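Local coordinates for protein myosin-I heavy chain (Dictyostelium discoideum, PDB 5EJY) that is an actin-based motor with ATPase activity that acts in early phagocytosis and adhesion, and of which this chain is a MyTH4-FERM tail unit, at residues Q4-E9 with F146-K151; T132-P137 with Y171-R176; N324-K329 with L411-H416. One frame throughout, in Å; residues are numbered along the deposited sequence.

Contact 1: residues Q4-E9 with F146-K151; sequences QILNDE and FAAYLK
Loop 4-9 passes beside helix 143-155, with the CA atoms of Leu6 and Ala147 6.4 Å apart and those of Asp8 and Lys151 7.7 Å apart. Lys151 carries the polar half of the contact. Its chain bends about the CG-CD bond (chi3 79°), which brings the ammonium group in among three loop oxygens. Lys151 NZ donates to the amide oxygen OE1 of Gln4 at 2.9 Å. Lys151 NZ also donates to the backbone O of Leu6 at 3.0 Å, nearly in line with that C=O bond (164°). The third partner is Asp8, whose OD1 lies 3.1 Å from Lys151 NZ in a salt bridge. Here the nitrogen sits above the carboxylate plane, and it likewise sits above the amide plane of Gln4. Both oxygens have second donors: Tyr171 OH for Gln4 OE1 and Gln155 NE2 for Asp8 OD1.

The apolar half lies one turn earlier on the helix. Ile5 CG2 rests 3.9 Å from Ala147 CB. Leu6 reaches past it, and its CD2 methyl packs 3.8 Å from Ala148 CB. The small alanine side chains are consistent with the close approach of the loop.

Lys151 is buried, and three acceptors satisfy its charged nitrogen. The negative charge of Asp8 probably balances it, so the N-terminal loop is tied to the MyTH4 helices by charge and apolar packing together.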
ATOM      1  N   GLN A   4      25.195  -2.183  -7.501  1.00 42.99           N
ATOM      2  CA  GLN A   4      25.500  -3.556  -7.143  1.00 38.06           C
ATOM      3  C   GLN A   4      25.623  -3.692  -5.631  1.00 38.29           C
ATOM      4  O   GLN A   4      26.039  -2.760  -4.940  1.00 45.59           O
ATOM      5  CB  GLN A   4      26.801  -4.005  -7.818  1.00 43.10           C
ATOM      6  CG  GLN A   4      26.721  -4.043  -9.328  1.00 41.89           C
ATOM      7  CD  GLN A   4      25.778  -5.110  -9.827  1.00 42.12           C
ATOM      8  OE1 GLN A   4      25.745  -6.219  -9.294  1.00 44.90           O
ATOM      9  NE2 GLN A   4      24.996  -4.784 -10.848  1.00 40.76           N
ATOM     10  N   ILE A   5      25.240  -4.852  -5.117  1.00 36.88           N
ATOM     11  CA  ILE A   5      25.450  -5.157  -3.710  1.00 39.72           C
ATOM     12  C   ILE A   5      26.924  -5.534  -3.566  1.00 38.96           C
ATOM     13  O   ILE A   5      27.551  -5.284  -2.536  1.00 39.56           O
ATOM     14  CB  ILE A   5      24.562  -6.333  -3.257  1.00 38.58           C
ATOM     15  CG1 ILE A   5      23.080  -5.966  -3.400  1.00 39.86           C
ATOM     16  CG2 ILE A   5      24.861  -6.705  -1.815  1.00 32.05           C
ATOM     17  CD1 ILE A   5      22.182  -7.166  -3.642  1.00 36.14           C
ATOM     18  N   LEU A   6      27.453  -6.125  -4.631  1.00 36.05           N
ATOM     19  CA  LEU A   6      28.836  -6.582  -4.675  1.00 43.51           C
ATOM     20  C   LEU A   6      29.353  -6.494  -6.104  1.00 40.05           C
ATOM     21  O   LEU A   6      28.686  -6.948  -7.036  1.00 45.69           O
ATOM     22  CB  LEU A   6      28.914  -8.035  -4.211  1.00 44.57           C
ATOM     23  CG  LEU A   6      30.308  -8.532  -3.842  1.00 40.13           C
ATOM     24  CD1 LEU A   6      30.813  -7.713  -2.672  1.00 42.39           C
ATOM     25  CD2 LEU A   6      30.268  -9.996  -3.488  1.00 33.12           C
ATOM     26  N   ASN A   7      30.538  -5.920  -6.284  1.00 49.11           N
ATOM     27  CA  ASN A   7      31.181  -5.906  -7.602  1.00 51.43           C
ATOM     28  C   ASN A   7      31.655  -7.293  -8.042  1.00 48.26           C
ATOM     29  O   ASN A   7      32.006  -8.127  -7.207  1.00 42.29           O
ATOM     30  CB  ASN A   7      32.366  -4.942  -7.605  1.00 54.73           C
ATOM     31  CG  ASN A   7      31.954  -3.517  -7.332  1.00 59.40           C
ATOM     32  OD1 ASN A   7      30.916  -3.052  -7.812  1.00 62.59           O
ATOM     33  ND2 ASN A   7      32.761  -2.810  -6.548  1.00 62.25           N
ATOM     34  N   ASP A   8      31.681  -7.536  -9.351  1.00 49.57           N
ATOM     35  CA  ASP A   8      32.159  -8.818  -9.860  1.00 48.74           C
ATOM     36  C   ASP A   8      33.549  -9.133  -9.300  1.00 48.78           C
ATOM     37  O   ASP A   8      33.883 -10.289  -9.055  1.00 46.01           O
ATOM     38  CB  ASP A   8      32.204  -8.835 -11.398  1.00 53.82           C
ATOM     39  CG  ASP A   8      30.832  -9.059 -12.033  1.00 58.91           C
ATOM     40  OD1 ASP A   8      29.921  -9.595 -11.363  1.00 49.88           O
ATOM     41  OD2 ASP A   8      30.672  -8.708 -13.224  1.00 60.91           O
ATOM     42  N   GLU A   9      34.347  -8.093  -9.083  1.00 49.65           N
ATOM     43  CA  GLU A   9      35.746  -8.270  -8.702  1.00 53.56           C
ATOM     44  C   GLU A   9      35.899  -8.659  -7.238  1.00 52.33           C
ATOM     45  O   GLU A   9      36.972  -9.094  -6.812  1.00 48.93           O
ATOM     46  CB  GLU A   9      36.529  -6.986  -8.969  1.00 56.17           C
ATOM     47  CG  GLU A   9      36.006  -5.795  -8.185  1.00 60.19           C
ATOM     48  CD  GLU A   9      36.908  -4.587  -8.293  1.00 66.94           C
ATOM     49  OE1 GLU A   9      37.936  -4.673  -9.003  1.00 67.34           O
ATOM     50  OE2 GLU A   9      36.588  -3.554  -7.664  1.00 69.14           O
ATOM     51  N   PHE A 146      26.681 -13.896   0.678  1.00 25.78           N
ATOM     52  CA  PHE A 146      25.492 -14.389   0.012  1.00 24.49           C
ATOM     53  C   PHE A 146      25.390 -13.761  -1.363  1.00 21.71           C
ATOM     54  O   PHE A 146      25.024 -14.419  -2.326  1.00 24.19           O
ATOM     55  CB  PHE A 146      24.207 -14.121   0.831  1.00 22.13           C
ATOM     56  CG  PHE A 146      22.974 -14.579   0.129  1.00 23.78           C
ATOM     57  CD1 PHE A 146      22.738 -15.929  -0.066  1.00 23.68           C
ATOM     58  CD2 PHE A 146      22.080 -13.665  -0.396  1.00 27.37           C
ATOM     59  CE1 PHE A 146      21.606 -16.362  -0.757  1.00 27.12           C
ATOM     60  CE2 PHE A 146      20.949 -14.098  -1.098  1.00 26.25           C
ATOM     61  CZ  PHE A 146      20.713 -15.441  -1.264  1.00 23.19           C
ATOM     62  N   ALA A 147      25.726 -12.481  -1.456  1.00 25.81           N
ATOM     63  CA  ALA A 147      25.699 -11.812  -2.753  1.00 26.30           C
ATOM     64  C   ALA A 147      26.696 -12.448  -3.723  1.00 28.38           C
ATOM     65  O   ALA A 147      26.427 -12.574  -4.921  1.00 24.72           O
ATOM     66  CB  ALA A 147      25.989 -10.330  -2.583  1.00 29.21           C
ATOM     67  N   ALA A 148      27.855 -12.845  -3.209  1.00 26.61           N
ATOM     68  CA  ALA A 148      28.845 -13.514  -4.065  1.00 27.60           C
ATOM     69  C   ALA A 148      28.270 -14.828  -4.574  1.00 28.02           C
ATOM     70  O   ALA A 148      28.432 -15.208  -5.742  1.00 31.33           O
ATOM     71  CB  ALA A 148      30.145 -13.742  -3.295  1.00 28.70           C
ATOM     72  N   TYR A 149      27.566 -15.520  -3.691  1.00 24.30           N
ATOM     73  CA  TYR A 149      26.959 -16.792  -4.037  1.00 25.23           C
ATOM     74  C   TYR A 149      25.921 -16.632  -5.154  1.00 29.02           C
ATOM     75  O   TYR A 149      25.864 -17.445  -6.080  1.00 27.48           O
ATOM     76  CB  TYR A 149      26.331 -17.420  -2.790  1.00 29.00           C
ATOM     77  CG  TYR A 149      25.765 -18.794  -3.029  1.00 27.63           C
ATOM     78  CD1 TYR A 149      26.605 -19.872  -3.287  1.00 35.17           C
ATOM     79  CD2 TYR A 149      24.402 -19.019  -2.987  1.00 23.85           C
ATOM     80  CE1 TYR A 149      26.097 -21.135  -3.499  1.00 34.52           C
ATOM     81  CE2 TYR A 149      23.877 -20.274  -3.197  1.00 22.33           C
ATOM     82  CZ  TYR A 149      24.740 -21.335  -3.458  1.00 32.39           C
ATOM     83  OH  TYR A 149      24.248 -22.591  -3.678  1.00 29.75           O
ATOM     84  N   LEU A 150      25.107 -15.579  -5.061  1.00 27.01           N
ATOM     85  CA  LEU A 150      24.105 -15.285  -6.087  1.00 25.52           C
ATOM     86  C   LEU A 150      24.760 -15.015  -7.447  1.00 25.23           C
ATOM     87  O   LEU A 150      24.366 -15.572  -8.455  1.00 24.72           O
ATOM     88  CB  LEU A 150      23.274 -14.053  -5.684  1.00 23.36           C
ATOM     89  CG  LEU A 150      22.271 -14.228  -4.539  1.00 24.62           C
ATOM     90  CD1 LEU A 150      21.548 -12.914  -4.255  1.00 23.62           C
ATOM     91  CD2 LEU A 150      21.280 -15.316  -4.895  1.00 27.33           C
ATOM     92  N   LYS A 151      25.730 -14.117  -7.463  1.00 27.49           N
ATOM     93  CA  LYS A 151      26.324 -13.693  -8.726  1.00 31.79           C
ATOM     94  C   LYS A 151      27.065 -14.854  -9.382  1.00 33.64           C
ATOM     95  O   LYS A 151      26.966 -15.063 -10.597  1.00 36.23           O
ATOM     96  CB  LYS A 151      27.249 -12.496  -8.510  1.00 30.54           C
ATOM     97  CG  LYS A 151      26.552 -11.296  -7.913  1.00 40.00           C
ATOM     98  CD  LYS A 151      27.344 -10.013  -8.093  1.00 42.55           C
ATOM     99  CE  LYS A 151      27.173  -9.451  -9.500  1.00 47.73           C
ATOM    100  NZ  LYS A 151      27.850  -8.125  -9.634  1.00 51.32           N
TER

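Contact 2: residues T132-P137 with Y171-R176; sequences TCSTFP and YFILQR
Cys133, at the end of helix 119-133, packs against both Ile173 and Leu174 of helix 161-180. No hydrogen bond crosses between the two segments. Cys133 CB lies 3.7 Å from Ile173 CG2 and 3.9 Å from Leu174 CD2. The sulfur turns to the leucine, with Cys133 SG 3.9 Å from Leu174 CG. Ile173 CG2 also meets the backbone, 3.6 Å from Cys133 O. The methyl's place follows from the first torsion of Ile173 (chi1 -155°), which puts CG1 anti to the backbone N and leaves CG2 between N and the carbonyl carbon. Ile173 CG2 also lies 3.8 Å from Ser134 OG. Farther along, Pro137 CB closes on Leu174 CD2 at 4.2 Å, so this one branch lies against both cysteine and proline.

A second shell surrounds these groups. Ser134 OG is hydrogen-bonded back to His130 O, so its hydroxyl has a polar partner although it sits against a methyl. Thr132 O accepts from Thr135 N at 2.9 Å and from Phe136 N, which shapes the turn leading to Pro137. Leu150 of helix 143-155 packs on Leu174, while Phe146 of that helix packs on Cys133. Replacing Leu174 with an alanine would probably open a gap beside Cys133 and Pro137 and leave Leu150 without one of its apolar neighbours.

Beyond the contact, Arg176 forms salt bridges with Asp218 and Glu225, in the ubiquitin-like part of the FERM region. The contact itself is apolar packing of a helix end and its following turn against the side of another helix, within the all-helical MyTH4 domain.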
ATOM      1  N   THR A 132      12.755 -15.567   0.452  1.00 19.93           N
ATOM      2  CA  THR A 132      13.447 -14.980   1.592  1.00 20.19           C
ATOM      3  C   THR A 132      14.007 -13.619   1.218  1.00 20.78           C
ATOM      4  O   THR A 132      13.845 -12.660   1.962  1.00 19.45           O
ATOM      5  CB  THR A 132      14.576 -15.923   2.117  1.00 19.93           C
ATOM      6  OG1 THR A 132      14.004 -17.195   2.423  1.00 20.81           O
ATOM      7  CG2 THR A 132      15.225 -15.352   3.391  1.00 21.76           C
ATOM      8  N   CYS A 133      14.659 -13.539   0.058  1.00 20.48           N
ATOM      9  CA  CYS A 133      15.173 -12.269  -0.441  1.00 19.32           C
ATOM     10  C   CYS A 133      14.070 -11.207  -0.582  1.00 20.20           C
ATOM     11  O   CYS A 133      14.342 -10.007  -0.456  1.00 18.60           O
ATOM     12  CB  CYS A 133      15.851 -12.466  -1.796  1.00 19.54           C
ATOM     13  SG  CYS A 133      17.449 -13.332  -1.674  1.00 21.46           S
ATOM     14  N   SER A 134      12.853 -11.662  -0.878  1.00 18.13           N
ATOM     15  CA  SER A 134      11.698 -10.775  -1.053  1.00 18.92           C
ATOM     16  C   SER A 134      11.105 -10.301   0.275  1.00 21.03           C
ATOM     17  O   SER A 134      10.160  -9.503   0.282  1.00 18.69           O
ATOM     18  CB  SER A 134      10.613 -11.489  -1.866  1.00 20.89           C
ATOM     19  OG  SER A 134      11.123 -11.927  -3.130  1.00 19.92           O
ATOM     20  N   THR A 135      11.645 -10.804   1.384  1.00 18.50           N
ATOM     21  CA  THR A 135      11.099 -10.522   2.716  1.00 19.17           C
ATOM     22  C   THR A 135      12.064  -9.764   3.644  1.00 21.38           C
ATOM     23  O   THR A 135      11.670  -8.797   4.301  1.00 20.23           O
ATOM     24  CB  THR A 135      10.582 -11.820   3.408  1.00 17.11           C
ATOM     25  OG1 THR A 135       9.785 -12.577   2.482  1.00 18.76           O
ATOM     26  CG2 THR A 135       9.726 -11.469   4.670  1.00 18.26           C
ATOM     27  N   PHE A 136      13.318 -10.213   3.720  1.00 18.32           N
ATOM     28  CA  PHE A 136      14.338  -9.537   4.525  1.00 16.92           C
ATOM     29  C   PHE A 136      15.723  -9.938   4.011  1.00 17.45           C
ATOM     30  O   PHE A 136      15.892 -11.025   3.445  1.00 19.69           O
ATOM     31  CB  PHE A 136      14.228  -9.907   6.025  1.00 18.61           C
ATOM     32  CG  PHE A 136      14.195 -11.384   6.271  1.00 19.39           C
ATOM     33  CD1 PHE A 136      15.370 -12.133   6.260  1.00 16.91           C
ATOM     34  CD2 PHE A 136      12.985 -12.042   6.453  1.00 21.20           C
ATOM     35  CE1 PHE A 136      15.341 -13.507   6.442  1.00 17.55           C
ATOM     36  CE2 PHE A 136      12.944 -13.417   6.643  1.00 20.54           C
ATOM     37  CZ  PHE A 136      14.130 -14.152   6.633  1.00 21.62           C
ATOM     38  N   PRO A 137      16.711  -9.064   4.203  1.00 18.26           N
ATOM     39  CA  PRO A 137      18.043  -9.390   3.705  1.00 22.46           C
ATOM     40  C   PRO A 137      18.887 -10.089   4.767  1.00 20.38           C
ATOM     41  O   PRO A 137      18.531 -10.111   5.948  1.00 20.15           O
ATOM     42  CB  PRO A 137      18.619  -8.018   3.373  1.00 21.42           C
ATOM     43  CG  PRO A 137      18.032  -7.134   4.467  1.00 23.60           C
ATOM     44  CD  PRO A 137      16.653  -7.702   4.770  1.00 20.13           C
ATOM     45  N   TYR A 171      18.656 -11.618  -6.634  1.00 26.09           N
ATOM     46  CA  TYR A 171      19.644 -10.553  -6.544  1.00 19.80           C
ATOM     47  C   TYR A 171      18.991  -9.196  -6.768  1.00 21.22           C
ATOM     48  O   TYR A 171      19.261  -8.236  -6.047  1.00 21.32           O
ATOM     49  CB  TYR A 171      20.759 -10.763  -7.586  1.00 26.05           C
ATOM     50  CG  TYR A 171      21.918  -9.816  -7.398  1.00 28.60           C
ATOM     51  CD1 TYR A 171      22.886 -10.065  -6.441  1.00 30.66           C
ATOM     52  CD2 TYR A 171      22.050  -8.674  -8.181  1.00 32.86           C
ATOM     53  CE1 TYR A 171      23.955  -9.208  -6.262  1.00 34.96           C
ATOM     54  CE2 TYR A 171      23.115  -7.809  -8.012  1.00 30.86           C
ATOM     55  CZ  TYR A 171      24.068  -8.084  -7.051  1.00 39.01           C
ATOM     56  OH  TYR A 171      25.133  -7.235  -6.857  1.00 36.39           O
ATOM     57  N   PHE A 172      18.147  -9.120  -7.790  1.00 22.21           N
ATOM     58  CA  PHE A 172      17.475  -7.863  -8.108  1.00 21.78           C
ATOM     59  C   PHE A 172      16.544  -7.414  -6.960  1.00 19.48           C
ATOM     60  O   PHE A 172      16.528  -6.244  -6.594  1.00 20.15           O
ATOM     61  CB  PHE A 172      16.691  -8.000  -9.414  1.00 19.97           C
ATOM     62  CG  PHE A 172      16.052  -6.712  -9.874  1.00 27.33           C
ATOM     63  CD1 PHE A 172      16.830  -5.608 -10.196  1.00 26.17           C
ATOM     64  CD2 PHE A 172      14.674  -6.606  -9.978  1.00 24.16           C
ATOM     65  CE1 PHE A 172      16.240  -4.417 -10.614  1.00 32.12           C
ATOM     66  CE2 PHE A 172      14.075  -5.410 -10.395  1.00 26.78           C
ATOM     67  CZ  PHE A 172      14.859  -4.320 -10.713  1.00 27.24           C
ATOM     68  N   ILE A 173      15.789  -8.329  -6.377  1.00 19.85           N
ATOM     69  CA  ILE A 173      14.879  -7.877  -5.289  1.00 18.51           C
ATOM     70  C   ILE A 173      15.686  -7.404  -4.062  1.00 22.42           C
ATOM     71  O   ILE A 173      15.271  -6.500  -3.337  1.00 21.20           O
ATOM     72  CB  ILE A 173      13.768  -8.918  -4.953  1.00 22.05           C
ATOM     73  CG1 ILE A 173      12.539  -8.224  -4.320  1.00 16.38           C
ATOM     74  CG2 ILE A 173      14.282 -10.031  -4.040  1.00 21.23           C
ATOM     75  CD1 ILE A 173      11.792  -7.333  -5.289  1.00 20.41           C
ATOM     76  N   LEU A 174      16.871  -7.969  -3.841  1.00 22.03           N
ATOM     77  CA  LEU A 174      17.697  -7.455  -2.743  1.00 21.88           C
ATOM     78  C   LEU A 174      18.109  -6.019  -3.036  1.00 22.69           C
ATOM     79  O   LEU A 174      18.123  -5.192  -2.136  1.00 25.75           O
ATOM     80  CB  LEU A 174      18.957  -8.299  -2.506  1.00 23.59           C
ATOM     81  CG  LEU A 174      18.877  -9.678  -1.852  1.00 24.19           C
ATOM     82  CD1 LEU A 174      20.308 -10.230  -1.704  1.00 25.99           C
ATOM     83  CD2 LEU A 174      18.191  -9.622  -0.500  1.00 23.78           C
ATOM     84  N   GLN A 175      18.461  -5.735  -4.294  1.00 23.86           N
ATOM     85  CA  GLN A 175      18.791  -4.362  -4.693  1.00 22.10           C
ATOM     86  C   GLN A 175      17.589  -3.412  -4.524  1.00 22.01           C
ATOM     87  O   GLN A 175      17.731  -2.292  -4.043  1.00 22.67           O
ATOM     88  CB  GLN A 175      19.232  -4.320  -6.149  1.00 27.43           C
ATOM     89  CG  GLN A 175      20.565  -4.982  -6.457  1.00 26.27           C
ATOM     90  CD  GLN A 175      20.783  -5.067  -7.943  1.00 25.90           C
ATOM     91  OE1 GLN A 175      20.131  -5.853  -8.632  1.00 28.59           O
ATOM     92  NE2 GLN A 175      21.676  -4.227  -8.459  1.00 30.14           N
ATOM     93  N   ARG A 176      16.416  -3.857  -4.957  1.00 22.17           N
ATOM     94  CA  ARG A 176      15.197  -3.054  -4.817  1.00 22.67           C
ATOM     95  C   ARG A 176      14.901  -2.699  -3.347  1.00 21.77           C
ATOM     96  O   ARG A 176      14.485  -1.577  -3.020  1.00 24.48           O
ATOM     97  CB  ARG A 176      14.015  -3.815  -5.435  1.00 19.99           C
ATOM     98  CG  ARG A 176      14.116  -4.012  -6.963  1.00 22.12           C
ATOM     99  CD  ARG A 176      13.475  -2.856  -7.732  1.00 26.75           C
ATOM    100  NE  ARG A 176      12.068  -2.726  -7.369  1.00 23.13           N
ATOM    101  CZ  ARG A 176      11.431  -1.571  -7.176  1.00 27.64           C
ATOM    102  NH1 ARG A 176      12.056  -0.409  -7.344  1.00 23.78           N
ATOM    103  NH2 ARG A 176      10.157  -1.582  -6.804  1.00 21.00           N
TER

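Contact 3: residues N324-K329 with L411-H416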
ATOM      1  N   ASN A 324     -21.333  12.469   1.080  1.00 26.24           N
ATOM      2  CA  ASN A 324     -20.992  11.818   2.339  1.00 27.86           C
ATOM      3  C   ASN A 324     -21.487  12.697   3.490  1.00 28.93           C
ATOM      4  O   ASN A 324     -21.061  13.843   3.606  1.00 27.63           O
ATOM      5  CB  ASN A 324     -19.464  11.659   2.407  1.00 30.81           C
ATOM      6  CG  ASN A 324     -18.989  10.924   3.655  1.00 31.72           C
ATOM      7  OD1 ASN A 324     -19.622  10.973   4.705  1.00 33.07           O
ATOM      8  ND2 ASN A 324     -17.858  10.242   3.537  1.00 35.12           N
ATOM      9  N   SER A 325     -22.382  12.177   4.330  1.00 30.02           N
ATOM     10  CA  SER A 325     -22.962  13.001   5.402  1.00 33.89           C
ATOM     11  C   SER A 325     -21.917  13.565   6.380  1.00 33.58           C
ATOM     12  O   SER A 325     -22.161  14.581   7.029  1.00 35.21           O
ATOM     13  CB  SER A 325     -24.077  12.256   6.157  1.00 31.80           C
ATOM     14  OG  SER A 325     -23.595  11.070   6.761  1.00 37.80           O
ATOM     15  N   ASN A 326     -20.756  12.923   6.477  1.00 33.73           N
ATOM     16  CA  ASN A 326     -19.688  13.439   7.339  1.00 29.92           C
ATOM     17  C   ASN A 326     -19.124  14.750   6.827  1.00 29.52           C
ATOM     18  O   ASN A 326     -18.482  15.486   7.575  1.00 29.67           O
ATOM     19  CB  ASN A 326     -18.540  12.429   7.469  1.00 36.13           C
ATOM     20  CG  ASN A 326     -18.889  11.252   8.350  1.00 39.87           C
ATOM     21  OD1 ASN A 326     -19.646  11.383   9.310  1.00 40.46           O
ATOM     22  ND2 ASN A 326     -18.331  10.092   8.031  1.00 40.08           N
ATOM     23  N   TYR A 327     -19.345  15.030   5.542  1.00 26.87           N
ATOM     24  CA  TYR A 327     -18.804  16.229   4.911  1.00 27.03           C
ATOM     25  C   TYR A 327     -19.893  17.230   4.513  1.00 27.65           C
ATOM     26  O   TYR A 327     -19.663  18.436   4.509  1.00 27.34           O
ATOM     27  CB  TYR A 327     -17.995  15.846   3.659  1.00 24.73           C
ATOM     28  CG  TYR A 327     -16.724  15.068   3.939  1.00 28.46           C
ATOM     29  CD1 TYR A 327     -15.828  15.486   4.913  1.00 26.26           C
ATOM     30  CD2 TYR A 327     -16.414  13.914   3.211  1.00 29.40           C
ATOM     31  CE1 TYR A 327     -14.648  14.778   5.160  1.00 26.11           C
ATOM     32  CE2 TYR A 327     -15.246  13.199   3.455  1.00 28.68           C
ATOM     33  CZ  TYR A 327     -14.369  13.637   4.428  1.00 28.90           C
ATOM     34  OH  TYR A 327     -13.214  12.936   4.671  1.00 27.25           O
ATOM     35  N   CYS A 328     -21.068  16.727   4.155  1.00 27.29           N
ATOM     36  CA  CYS A 328     -22.146  17.583   3.662  1.00 31.68           C
ATOM     37  C   CYS A 328     -23.514  17.028   4.046  1.00 32.07           C
ATOM     38  O   CYS A 328     -23.792  15.846   3.835  1.00 34.59           O
ATOM     39  CB  CYS A 328     -22.049  17.725   2.136  1.00 35.01           C
ATOM     40  SG  CYS A 328     -23.361  18.722   1.366  1.00 36.27           S
ATOM     41  N   LYS A 329     -24.367  17.879   4.612  1.00 36.84           N
ATOM     42  CA  LYS A 329     -25.702  17.459   5.017  1.00 37.17           C
ATOM     43  C   LYS A 329     -26.786  18.267   4.287  1.00 47.24           C
ATOM     44  O   LYS A 329     -27.981  18.103   4.541  1.00 46.23           O
ATOM     45  CB  LYS A 329     -25.867  17.591   6.539  1.00 39.76           C
ATOM     46  CG  LYS A 329     -24.786  16.882   7.363  1.00 37.20           C
ATOM     47  CD  LYS A 329     -25.025  17.021   8.866  1.00 42.98           C
ATOM     48  CE  LYS A 329     -23.859  16.469   9.685  1.00 38.74           C
ATOM     49  NZ  LYS A 329     -23.540  15.043   9.350  1.00 35.16           N
ATOM     50  N   LEU A 411      -9.488  16.487   3.031  1.00 19.53           N
ATOM     51  CA  LEU A 411     -10.557  16.390   4.017  1.00 22.06           C
ATOM     52  C   LEU A 411     -10.284  15.300   5.042  1.00 28.31           C
ATOM     53  O   LEU A 411      -9.834  14.204   4.693  1.00 23.25           O
ATOM     54  CB  LEU A 411     -11.887  16.107   3.321  1.00 24.67           C
ATOM     55  CG  LEU A 411     -12.320  17.123   2.264  1.00 25.87           C
ATOM     56  CD1 LEU A 411     -13.686  16.761   1.719  1.00 22.88           C
ATOM     57  CD2 LEU A 411     -12.306  18.540   2.852  1.00 25.36           C
ATOM     58  N   VAL A 412     -10.571  15.605   6.306  1.00 22.65           N
ATOM     59  CA  VAL A 412     -10.403  14.647   7.394  1.00 21.95           C
ATOM     60  C   VAL A 412     -11.572  14.781   8.371  1.00 28.35           C
ATOM     61  O   VAL A 412     -11.825  15.869   8.897  1.00 26.23           O
ATOM     62  CB  VAL A 412      -9.088  14.887   8.171  1.00 24.89           C
ATOM     63  CG1 VAL A 412      -8.913  13.833   9.266  1.00 26.24           C
ATOM     64  CG2 VAL A 412      -7.886  14.886   7.224  1.00 27.99           C
ATOM     65  N   VAL A 413     -12.279  13.684   8.612  1.00 25.05           N
ATOM     66  CA  VAL A 413     -13.394  13.681   9.565  1.00 26.16           C
ATOM     67  C   VAL A 413     -12.851  13.533  10.985  1.00 26.87           C
ATOM     68  O   VAL A 413     -12.099  12.597  11.276  1.00 25.97           O
ATOM     69  CB  VAL A 413     -14.384  12.533   9.272  1.00 30.11           C
ATOM     70  CG1 VAL A 413     -15.502  12.485  10.326  1.00 29.81           C
ATOM     71  CG2 VAL A 413     -14.966  12.673   7.875  1.00 27.64           C
ATOM     72  N   CYS A 414     -13.230  14.457  11.870  1.00 26.61           N
ATOM     73  CA  CYS A 414     -12.706  14.461  13.223  1.00 22.86           C
ATOM     74  C   CYS A 414     -13.782  14.647  14.289  1.00 26.05           C
ATOM     75  O   CYS A 414     -14.926  15.011  14.005  1.00 24.44           O
ATOM     76  CB  CYS A 414     -11.670  15.576  13.413  1.00 26.92           C
ATOM     77  SG  CYS A 414     -10.274  15.535  12.300  1.00 26.65           S
ATOM     78  N   GLU A 415     -13.378  14.408  15.527  1.00 28.69           N
ATOM     79  CA  GLU A 415     -14.186  14.805  16.669  1.00 28.97           C
ATOM     80  C   GLU A 415     -13.263  15.217  17.804  1.00 28.03           C
ATOM     81  O   GLU A 415     -12.070  14.914  17.792  1.00 27.06           O
ATOM     82  CB  GLU A 415     -15.125  13.676  17.086  1.00 34.06           C
ATOM     83  CG  GLU A 415     -14.430  12.416  17.547  1.00 42.26           C
ATOM     84  CD  GLU A 415     -15.391  11.243  17.647  1.00 53.46           C
ATOM     85  OE1 GLU A 415     -16.228  11.082  16.731  1.00 55.54           O
ATOM     86  OE2 GLU A 415     -15.318  10.492  18.643  1.00 50.59           O
ATOM     87  N   HIS A 416     -13.801  15.935  18.782  1.00 30.87           N
ATOM     88  CA  HIS A 416     -12.998  16.329  19.923  1.00 25.67           C
ATOM     89  C   HIS A 416     -13.819  16.139  21.200  1.00 30.44           C
ATOM     90  O   HIS A 416     -15.041  15.967  21.146  1.00 27.37           O
ATOM     91  CB  HIS A 416     -12.500  17.772  19.797  1.00 28.17           C
ATOM     92  CG  HIS A 416     -13.528  18.804  20.140  1.00 32.44           C
ATOM     93  ND1 HIS A 416     -13.771  19.210  21.436  1.00 38.71           N
ATOM     94  CD2 HIS A 416     -14.386  19.504  19.359  1.00 33.21           C
ATOM     95  CE1 HIS A 416     -14.728  20.120  21.438  1.00 36.51           C
ATOM     96  NE2 HIS A 416     -15.120  20.317  20.191  1.00 40.21           N
TER
HETATM   97  O   HOH W   1     -11.665  11.358   7.048  1.00 33.16           O
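Tyr327, whose ring packs on Leu411 and Val413, shares a backbone acceptor with Cys328: both donate to Asn324 O. Asn324 O lies 2.8 Å from Tyr327 N and 2.9 Å from Cys328 N. The side chain of Asn324 adds an Asx turn, with its OD1 accepting from Asn326 N at 2.9 Å. These bonds fold loop 324-329 into a compact turn from which Tyr327 extends to strand 410-415.

The tyrosine carries most of the contact. With CG anti to the carbonyl carbon and beside the backbone N (chi1 -67°), the ring is carried out to Leu411 and Val413. Leu411 CD1 sits over the middle of one face, 3.9 Å from the Tyr327 ring centroid and only 5° off the ring normal, a clear CH-pi contact. Val413 approaches the ring obliquely, with its CG2 3.5 Å from Tyr327 CE1. Val413 CG2 is also 3.6 Å from Asn326 CB, and those two side chains cross at about a right angle. This methyl is therefore shared by two neighbouring loop residues.

No direct hydrogen bond joins the segments, but a water bridges them. The water accepts from Val413 N at 2.9 Å and lies 3.2 Å from Tyr327 OH. The phenol is thus linked to the strand backbone as well as packed on its side chains.

The loop connects helix 304-322 to helix 331-346 in the central, helical part of the FERM region. Asp321 of the first helix touches both Tyr327 and Leu411, and Val428 of strand 426-432 also meets the tyrosine. Strand 410-415 is an outer strand of a four-stranded antiparallel sheet, consistent with the start of the PH-like F3 lobe. It pairs with strand 426-432, and Glu415 also hydrogen-bonds through its backbone to Phe480 of strand 476-480.

From the N terminus, the chain enters contact 1 at once: residues 4-9 meet helix 143-155, which closes a long, mostly helical loop. Contact 2 opens inside it at 132-137 and closes beyond it at 171-176, so the two cross. They also touch: Tyr171 OH of contact 2 probably hydrogen-bonds Ile5 N of contact 1, and Ile5 packs on Leu174. Together they join the N-terminal loop to helices 143-155 and 161-180 of the MyTH4 domain, and helix 119-133 to helix 161-180. Contact 3 follows in series, on the other side of the chain's centre and about 42 Å from contact 2 between centres. It closes its own loop within the FERM region, joining a helical part to a sheet.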